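Local coordinates for periplasmic binding protein/LacI transcriptional regulator (Brachyspira murdochii, PDB 4KQC) that probably binds a carbohydrate, as a periplasmic solute-binding protein of the kind that serves ABC transporters, at residues D4-V9 and K36-G41; A28-N33 and Q279-A284; S205-Y210 and D238-G243. One frame throughout, in Å; residues are numbered along the deposited sequence. Where two conformers were deposited one is given.

How the interactions relate
Interactions 1 and 2 belong to one layered unit; interaction 3 lies across the chain, with its centre about 48 Å from that of interaction 1. Interaction 1 pairs two parallel strands at one border of a sheet. Interaction 2 packs the helix that connects those strands against helix 273-288. The two touch where Ile-37, Ile-7 and Val-9 meet residues of the helices. Interaction 3 joins the residues just before strand 208-211, in the other sheet, to a loop with a turn. Interaction 2 is buried, with small apolar groups and a water. Interactions 1 and 3 are partly buried: 1 has backbone bonds with side-chain packing on both faces, 3 one backbone bond, a water and leucine packing.

Interaction 1. Residues D4-V9 and K36-G41; sequences DPYIAV and KISFVG
Tyr-6 and Ser-38 meet on one face of a parallel strand pair. The Tyr-6 side chain takes CG anti to its own N (chi1 178°), which carries the ring along the neighbouring strand. The ring passes Lys-36 O obliquely, and its OH ends 3.0 Å from Ser-38 CB. The two hydroxyl oxygens are also close, but the angle is poor for a bond between them. Tyr-6 OH is hydrogen-bonded to Glu-58, which also makes a weak bond with Ser-38 OG. Ser-38 OG stands between its own N and C (chi1 73°) and lies 3.3 Å from Ala-8 CA.

Ile-7, Val-9, Ile-37 and Phe-39 occupy the other face. Val-9 CG1 meets the Phe-39 ring at CD2, 3.6 Å away. Ile-37 CG2 touches Ile-7 CB at 4.1 Å.

The backbones bond in parallel fashion. Ile-7 N gives to Lys-36 O at 2.9 Å, and Val-40 N gives to Val-9 O, also at 2.9 Å. Between them Ser-38 N reaches Ile-7 O at 3.2 Å, while Val-9 N makes two weak bonds, to Ser-38 O and to Ser-38 OG.

The pair forms the strands of a beta-alpha-beta unit whose connection is helix 18-33. Strand 36-40 borders the sheet, and strand 6-10 bonds onward to the chain around Ala-65 and Ala-67. Helices 18-33 and 273-288 cover the isoleucine face; helix 48-60 covers the Ser-38 face.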
loop_
_atom_site.group_PDB
_atom_site.type_symbol
_atom_site.label_atom_id
_atom_site.label_comp_id
_atom_site.label_asym_id
_atom_site.label_seq_id
_atom_site.Cartn_x
_atom_site.Cartn_y
_atom_site.Cartn_z
ATOM N N ASP A 4 -30.537 -9.478 -16.192
ATOM C CA ASP A 4 -29.150 -9.747 -16.613
ATOM C C ASP A 4 -28.201 -9.004 -15.670
ATOM O O ASP A 4 -27.770 -7.879 -15.978
ATOM C CB ASP A 4 -28.926 -9.281 -18.050
ATOM C CG ASP A 4 -27.689 -9.882 -18.664
ATOM O OD1 ASP A 4 -27.204 -10.887 -18.110
ATOM O OD2 ASP A 4 -27.215 -9.357 -19.701
ATOM N N PRO A 5 -27.934 -9.589 -14.520
ATOM C CA PRO A 5 -27.180 -8.943 -13.481
ATOM C C PRO A 5 -25.811 -8.500 -13.948
ATOM O O PRO A 5 -25.115 -9.240 -14.647
ATOM C CB PRO A 5 -27.119 -9.983 -12.389
ATOM C CG PRO A 5 -28.348 -10.864 -12.626
ATOM C CD PRO A 5 -28.529 -10.868 -14.076
ATOM N N TYR A 6 -25.479 -7.257 -13.614
ATOM C CA TYR A 6 -24.268 -6.641 -14.121
ATOM C C TYR A 6 -23.731 -5.610 -13.139
ATOM O O TYR A 6 -24.444 -4.741 -12.704
ATOM C CB TYR A 6 -24.507 -5.929 -15.472
ATOM C CG TYR A 6 -23.272 -5.211 -16.030
ATOM C CD1 TYR A 6 -22.270 -5.887 -16.744
ATOM C CD2 TYR A 6 -23.131 -3.821 -15.888
ATOM C CE1 TYR A 6 -21.166 -5.193 -17.240
ATOM C CE2 TYR A 6 -22.031 -3.125 -16.382
ATOM C CZ TYR A 6 -21.078 -3.823 -17.075
ATOM O OH TYR A 6 -20.001 -3.130 -17.566
ATOM N N ILE A 7 -22.453 -5.769 -12.805
ATOM C CA ILE A 7 -21.772 -4.844 -11.888
ATOM C C ILE A 7 -20.481 -4.329 -12.512
ATOM O O ILE A 7 -19.680 -5.087 -13.098
ATOM C CB ILE A 7 -21.454 -5.559 -10.542
ATOM C CG1 ILE A 7 -22.746 -5.776 -9.746
ATOM C CG2 ILE A 7 -20.452 -4.729 -9.714
ATOM C CD1 ILE A 7 -22.591 -6.643 -8.490
ATOM N N ALA A 8 -20.288 -3.026 -12.457
ATOM C CA ALA A 8 -19.109 -2.376 -13.006
ATOM C C ALA A 8 -18.029 -2.317 -11.965
ATOM O O ALA A 8 -18.275 -1.877 -10.825
ATOM C CB ALA A 8 -19.452 -0.959 -13.411
ATOM N N VAL A 9 -16.848 -2.788 -12.341
ATOM C CA VAL A 9 -15.675 -2.680 -11.506
ATOM C C VAL A 9 -14.619 -1.813 -12.194
ATOM O O VAL A 9 -14.112 -2.193 -13.260
ATOM C CB VAL A 9 -15.059 -4.035 -11.163
ATOM C CG1 VAL A 9 -13.866 -3.836 -10.252
ATOM C CG2 VAL A 9 -16.121 -4.913 -10.493
ATOM N N LYS A 36 -22.408 -10.804 -14.005
ATOM C CA LYS A 36 -21.381 -10.410 -14.926
ATOM C C LYS A 36 -20.744 -9.116 -14.432
ATOM O O LYS A 36 -21.444 -8.226 -13.923
ATOM C CB LYS A 36 -21.962 -10.153 -16.333
ATOM C CG LYS A 36 -22.563 -11.407 -16.957
ATOM C CD LYS A 36 -21.533 -12.196 -17.748
ATOM C CE LYS A 36 -21.959 -13.644 -17.878
ATOM N NZ LYS A 36 -21.271 -14.327 -18.995
ATOM N N ILE A 37 -19.420 -9.031 -14.526
ATOM C CA ILE A 37 -18.724 -7.801 -14.229
ATOM C C ILE A 37 -17.920 -7.285 -15.417
ATOM O O ILE A 37 -17.506 -8.050 -16.298
ATOM C CB ILE A 37 -17.769 -7.926 -13.012
ATOM C CG1 ILE A 37 -16.599 -8.885 -13.276
ATOM C CG2 ILE A 37 -18.567 -8.231 -11.744
ATOM C CD1 ILE A 37 -15.546 -8.880 -12.170
ATOM N N SER A 38 -17.738 -5.978 -15.452
ATOM C CA SER A 38 -16.703 -5.330 -16.198
ATOM C C SER A 38 -15.506 -5.147 -15.271
ATOM O O SER A 38 -15.664 -5.098 -14.038
ATOM C CB SER A 38 -17.238 -3.987 -16.765
ATOM O OG SER A 38 -17.353 -3.025 -15.696
ATOM N N PHE A 39 -14.289 -5.182 -15.767
ATOM C CA PHE A 39 -13.138 -4.917 -14.893
ATOM C C PHE A 39 -12.217 -4.018 -15.688
ATOM O O PHE A 39 -11.498 -4.497 -16.535
ATOM C CB PHE A 39 -12.433 -6.207 -14.438
ATOM C CG PHE A 39 -11.461 -5.990 -13.276
ATOM C CD1 PHE A 39 -10.149 -5.560 -13.491
ATOM C CD2 PHE A 39 -11.863 -6.268 -11.986
ATOM C CE1 PHE A 39 -9.276 -5.397 -12.426
ATOM C CE2 PHE A 39 -11.024 -6.045 -10.893
ATOM C CZ PHE A 39 -9.706 -5.623 -11.115
ATOM N N VAL A 40 -12.351 -2.713 -15.499
ATOM C CA VAL A 40 -11.803 -1.748 -16.419
ATOM C C VAL A 40 -10.915 -0.752 -15.696
ATOM O O VAL A 40 -11.317 -0.165 -14.667
ATOM C CB VAL A 40 -12.895 -0.943 -17.208
ATOM C CG1 VAL A 40 -13.669 -1.896 -18.060
ATOM C CG2 VAL A 40 -13.837 -0.117 -16.328
ATOM N N GLY A 41 -9.776 -0.430 -16.313
ATOM C CA GLY A 41 -8.885 0.552 -15.685
ATOM C C GLY A 41 -7.941 1.182 -16.684
ATOM O O GLY A 41 -7.827 0.726 -17.830
#

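Interaction 2. Residues A28-N33 and Q279-A284; sequences AAAKQN and QAVTLA
Val-281 points from helix 273-288 into the small side chains of helix 18-33. Its CB already touches Ala-29 CB, at 3.8 Å. From there the side chain forks. CG1 sits anti to the backbone N (chi1 167°) and goes to the other helix, where it lies 3.7 Å from Ala-29 CB and also approaches the Ala-30 backbone N. The Ala-30 methyl is a looser neighbour of the same branch. CG2 takes the other direction and packs against Val-9 on strand 6-10 of the sheet. One valine thus touches both the opposing helix and a strand.

The two helices lie on the same face of the parallel sheet, in the alpha/beta layering of the periplasmic binding protein fold. Their short segments run in roughly the same direction, 36° apart, with axes 8.4 Å from each other. The small alanines of helix 18-33 are consistent with this close approach. Phe-278 and Tyr-285 of helix 273-288 extend the contact to Ala-29 and Asn-33.

Beside the apolar patch, a water joins the helices. Asn-33 ND2 gives to it at 2.9 Å, and it gives to Thr-282 OG1 at 2.8 Å. Thr-282 OG1 is also bonded to Phe-278 O in its own helix. Asn-33 ND2 bonds back to Ala-29 O as well, at 2.9 Å. That oxygen also receives Asn-33 N, from the opposite face of its carbonyl plane.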
loop_
_atom_site.group_PDB
_atom_site.type_symbol
_atom_site.label_atom_id
_atom_site.label_comp_id
_atom_site.label_asym_id
_atom_site.label_seq_id
_atom_site.Cartn_x
_atom_site.Cartn_y
_atom_site.Cartn_z
ATOM N N ALA A 28 -14.011 -14.391 -9.524
ATOM C CA ALA A 28 -14.496 -15.487 -8.712
ATOM C C ALA A 28 -15.782 -15.177 -7.983
ATOM O O ALA A 28 -16.721 -15.986 -8.027
ATOM C CB ALA A 28 -13.455 -16.017 -7.743
ATOM N N ALA A 29 -15.823 -14.039 -7.290
ATOM C CA ALA A 29 -17.014 -13.605 -6.588
ATOM C C ALA A 29 -18.098 -13.376 -7.593
ATOM O O ALA A 29 -19.276 -13.648 -7.289
ATOM C CB ALA A 29 -16.765 -12.321 -5.797
ATOM N N ALA A 30 -17.783 -12.861 -8.782
ATOM C CA ALA A 30 -18.847 -12.582 -9.738
ATOM C C ALA A 30 -19.518 -13.907 -10.156
ATOM O O ALA A 30 -20.765 -14.050 -10.156
ATOM C CB ALA A 30 -18.308 -11.850 -10.953
ATOM N N LYS A 31 -18.713 -14.896 -10.477
ATOM C CA LYS A 31 -19.260 -16.198 -10.881
ATOM C C LYS A 31 -20.060 -16.832 -9.731
ATOM O O LYS A 31 -21.189 -17.347 -9.950
ATOM C CB LYS A 31 -18.149 -17.123 -11.350
ATOM C CG LYS A 31 -18.611 -18.545 -11.696
ATOM C CD LYS A 31 -17.479 -19.397 -12.260
ATOM C CE LYS A 31 -17.900 -20.859 -12.530
ATOM N NZ LYS A 31 -18.969 -21.357 -11.620
ATOM N N GLN A 32 -19.529 -16.766 -8.502
ATOM C CA GLN A 32 -20.233 -17.331 -7.353
ATOM C C GLN A 32 -21.639 -16.750 -7.153
ATOM O O GLN A 32 -22.574 -17.452 -6.887
ATOM C CB GLN A 32 -19.428 -17.178 -6.095
ATOM C CG GLN A 32 -19.880 -18.081 -4.977
ATOM C CD GLN A 32 -19.079 -17.892 -3.718
ATOM O OE1 GLN A 32 -19.585 -17.337 -2.751
ATOM N NE2 GLN A 32 -17.838 -18.347 -3.727
ATOM N N ASN A 33 -21.791 -15.464 -7.424
ATOM C CA ASN A 33 -23.065 -14.754 -7.211
ATOM C C ASN A 33 -23.938 -14.570 -8.451
ATOM O O ASN A 33 -24.974 -13.918 -8.392
ATOM C CB ASN A 33 -22.772 -13.410 -6.536
ATOM C CG ASN A 33 -22.246 -13.606 -5.140
ATOM O OD1 ASN A 33 -23.011 -14.036 -4.230
ATOM N ND2 ASN A 33 -20.938 -13.404 -4.953
ATOM N N GLN A 279 -13.962 -9.553 -2.205
ATOM C CA GLN A 279 -14.814 -8.834 -1.231
ATOM C C GLN A 279 -15.461 -7.608 -1.853
ATOM O O GLN A 279 -16.617 -7.297 -1.534
ATOM C CB GLN A 279 -14.080 -8.499 0.036
ATOM C CG GLN A 279 -13.715 -9.769 0.832
ATOM C CD GLN A 279 -14.928 -10.585 1.273
ATOM O OE1 GLN A 279 -15.979 -10.030 1.561
ATOM N NE2 GLN A 279 -14.792 -11.914 1.298
ATOM N N ALA A 280 -14.769 -6.928 -2.758
ATOM C CA ALA A 280 -15.357 -5.798 -3.508
ATOM C C ALA A 280 -16.611 -6.220 -4.228
ATOM O O ALA A 280 -17.632 -5.561 -4.101
ATOM C CB ALA A 280 -14.358 -5.244 -4.505
ATOM N N VAL A 281 -16.536 -7.309 -5.019
ATOM C CA VAL A 281 -17.679 -7.752 -5.778
ATOM C C VAL A 281 -18.742 -8.264 -4.831
ATOM O O VAL A 281 -19.920 -8.057 -5.135
ATOM C CB VAL A 281 -17.278 -8.757 -6.848
ATOM C CG1 VAL A 281 -18.511 -9.464 -7.431
ATOM C CG2 VAL A 281 -16.475 -8.044 -7.904
ATOM N N THR A 282 -18.372 -9.013 -3.787
ATOM C CA THR A 282 -19.349 -9.433 -2.808
ATOM C C THR A 282 -20.158 -8.283 -2.222
ATOM O O THR A 282 -21.359 -8.382 -2.131
ATOM C CB THR A 282 -18.665 -10.256 -1.688
ATOM O OG1 THR A 282 -18.055 -11.404 -2.290
ATOM C CG2 THR A 282 -19.684 -10.765 -0.647
ATOM N N LEU A 283 -19.492 -7.250 -1.758
ATOM C CA LEU A 283 -20.146 -6.076 -1.199
ATOM C C LEU A 283 -21.070 -5.475 -2.261
ATOM O O LEU A 283 -22.187 -5.064 -1.969
ATOM C CB LEU A 283 -19.109 -5.037 -0.754
ATOM C CG LEU A 283 -18.328 -5.322 0.517
ATOM C CD1 LEU A 283 -17.218 -4.289 0.749
ATOM C CD2 LEU A 283 -19.322 -5.334 1.633
ATOM N N ALA A 284 -20.570 -5.374 -3.484
ATOM C CA ALA A 284 -21.355 -4.729 -4.523
ATOM C C ALA A 284 -22.618 -5.491 -4.860
ATOM O O ALA A 284 -23.702 -4.886 -5.003
ATOM C CB ALA A 284 -20.513 -4.506 -5.725
HETATM O O HOH W 1 -19.491 -13.813 -2.439
#

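Interaction 3. Residues S205-Y210 and D238-G243; sequences SVLGIY and DAQDGG
Val-206 O receives the one direct hydrogen bond between the two segments. Its donor is Gln-240 N, at 2.9 Å. The N-H comes from above the carbonyl plane, 57° out of it, and Ala-239 CA lies close to the same oxygen. Nearby, a water accepts from Ser-205 N at 2.9 Å and gives to Asp-238 O at 2.8 Å. It links the two segments where their backbones stand further apart.

Van der Waals contacts make up the rest. The Gln-240 side chain leaves with CG anti to N (chi1 -164°) and stays extended, which lays CG and CD alongside Ser-205 O. CD is 3.5 Å from that oxygen. The Gln-240 amide is held elsewhere: OE1 accepts from Lys-142 N and NE2 gives to Lys-140 O. The end of Leu-207 reaches the turn with CD2. This methyl meets Asp-241 CG at 3.6 Å, with the two side chains crossing at about a right angle, and lies 4.2 Å from Ala-239 CB.

Bonds within 238-243 shape the partner. Ala-239 to Gly-242 form a type I beta turn, closed by Gly-242 N to Ala-239 O. Asp-241 OD1 accepts from Gly-243 N at 3.0 Å, an Asx turn. Its OD2 makes a salt bridge with Arg-131 on helix 113-133.

The contact rests on one direct hydrogen bond, a water and packing. Both carboxylate oxygens of Asp-241 and both amide atoms of Gln-240 have partners. This probably fixes the turn beside the start of strand 208-211, and Arg-131, outside the two segments, would favour a charged Asp-241.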
loop_
_atom_site.group_PDB
_atom_site.type_symbol
_atom_site.label_atom_id
_atom_site.label_comp_id
_atom_site.label_asym_id
_atom_site.label_seq_id
_atom_site.Cartn_x
_atom_site.Cartn_y
_atom_site.Cartn_z
ATOM N N SER A 205 23.992 7.783 8.310
ATOM C CA SER A 205 23.016 8.809 8.656
ATOM C C SER A 205 21.827 8.333 9.463
ATOM O O SER A 205 21.277 9.102 10.313
ATOM C CB SER A 205 22.491 9.502 7.405
ATOM O OG SER A 205 23.554 10.096 6.656
ATOM N N VAL A 206 21.372 7.112 9.195
ATOM C CA VAL A 206 20.157 6.554 9.815
ATOM C C VAL A 206 20.391 5.126 10.201
ATOM O O VAL A 206 21.351 4.481 9.733
ATOM C CB VAL A 206 18.922 6.690 8.902
ATOM C CG1 VAL A 206 18.634 8.145 8.462
ATOM C CG2 VAL A 206 19.058 5.797 7.702
ATOM N N LEU A 207 19.557 4.600 11.088
ATOM C CA LEU A 207 19.634 3.170 11.436
ATOM C C LEU A 207 18.695 2.337 10.609
ATOM O O LEU A 207 18.959 1.149 10.360
ATOM C CB LEU A 207 19.270 2.898 12.917
ATOM C CG LEU A 207 20.134 3.450 14.024
ATOM C CD1 LEU A 207 19.558 3.027 15.401
ATOM C CD2 LEU A 207 21.493 2.844 13.782
ATOM N N GLY A 208 17.568 2.934 10.236
ATOM C CA GLY A 208 16.536 2.138 9.512
ATOM C C GLY A 208 15.823 3.028 8.538
ATOM O O GLY A 208 15.821 4.235 8.685
ATOM N N ILE A 209 15.186 2.382 7.577
ATOM C CA ILE A 209 14.411 3.053 6.569
ATOM C C ILE A 209 13.168 2.258 6.302
ATOM O O ILE A 209 13.245 1.039 6.015
ATOM C CB ILE A 209 15.213 3.153 5.284
ATOM C CG1 ILE A 209 16.547 3.929 5.507
ATOM C CG2 ILE A 209 14.326 3.782 4.226
ATOM C CD1 ILE A 209 17.483 3.925 4.282
ATOM N N TYR A 210 12.021 2.904 6.445
ATOM C CA TYR A 210 10.703 2.279 6.125
ATOM C C TYR A 210 10.242 2.836 4.747
ATOM O O TYR A 210 10.133 4.054 4.531
ATOM C CB TYR A 210 9.672 2.621 7.193
ATOM C CG TYR A 210 8.234 2.381 6.794
ATOM C CD1 TYR A 210 7.812 1.235 6.161
ATOM C CD2 TYR A 210 7.260 3.303 7.099
ATOM C CE1 TYR A 210 6.460 0.992 5.887
ATOM C CE2 TYR A 210 5.955 3.098 6.761
ATOM C CZ TYR A 210 5.540 1.965 6.182
ATOM O OH TYR A 210 4.218 1.837 5.891
ATOM N N ASP A 238 26.720 0.760 6.788
ATOM C CA ASP A 238 26.313 2.120 6.409
ATOM C C ASP A 238 25.278 2.739 7.297
ATOM O O ASP A 238 24.826 3.840 7.021
ATOM C CB ASP A 238 25.855 2.239 4.954
ATOM C CG ASP A 238 26.012 3.669 4.401
ATOM O OD1 ASP A 238 26.982 4.382 4.780
ATOM O OD2 ASP A 238 25.225 4.085 3.529
ATOM N N ALA A 239 24.954 2.082 8.392
ATOM C CA ALA A 239 24.045 2.658 9.382
ATOM C C ALA A 239 24.753 3.650 10.260
ATOM O O ALA A 239 25.973 3.676 10.351
ATOM C CB ALA A 239 23.378 1.585 10.202
ATOM N N GLN A 240 23.961 4.488 10.910
ATOM C CA GLN A 240 24.399 5.548 11.749
ATOM C C GLN A 240 25.404 5.133 12.852
ATOM O O GLN A 240 26.320 5.899 13.186
ATOM C CB GLN A 240 23.113 6.172 12.317
ATOM C CG GLN A 240 23.250 7.503 12.909
ATOM C CD GLN A 240 21.974 7.972 13.543
ATOM O OE1 GLN A 240 20.936 7.330 13.428
ATOM N NE2 GLN A 240 22.069 9.035 14.312
ATOM N N ASP A 241 25.240 3.918 13.381
ATOM C CA ASP A 241 26.128 3.311 14.362
ATOM C C ASP A 241 27.241 2.432 13.751
ATOM O O ASP A 241 27.923 1.721 14.484
ATOM C CB ASP A 241 25.368 2.505 15.405
ATOM C CG ASP A 241 24.553 1.365 14.812
ATOM O OD1 ASP A 241 24.606 1.091 13.572
ATOM O OD2 ASP A 241 23.828 0.705 15.592
ATOM N N GLY A 242 27.448 2.528 12.436
ATOM C CA GLY A 242 28.347 1.622 11.702
ATOM C C GLY A 242 27.955 0.178 11.518
ATOM O O GLY A 242 28.735 -0.635 10.981
ATOM N N GLY A 243 26.758 -0.188 11.974
ATOM C CA GLY A 243 26.183 -1.487 11.636
ATOM C C GLY A 243 25.489 -1.422 10.289
ATOM O O GLY A 243 25.803 -0.541 9.454
HETATM O O HOH W 2 22.801 5.762 6.691
#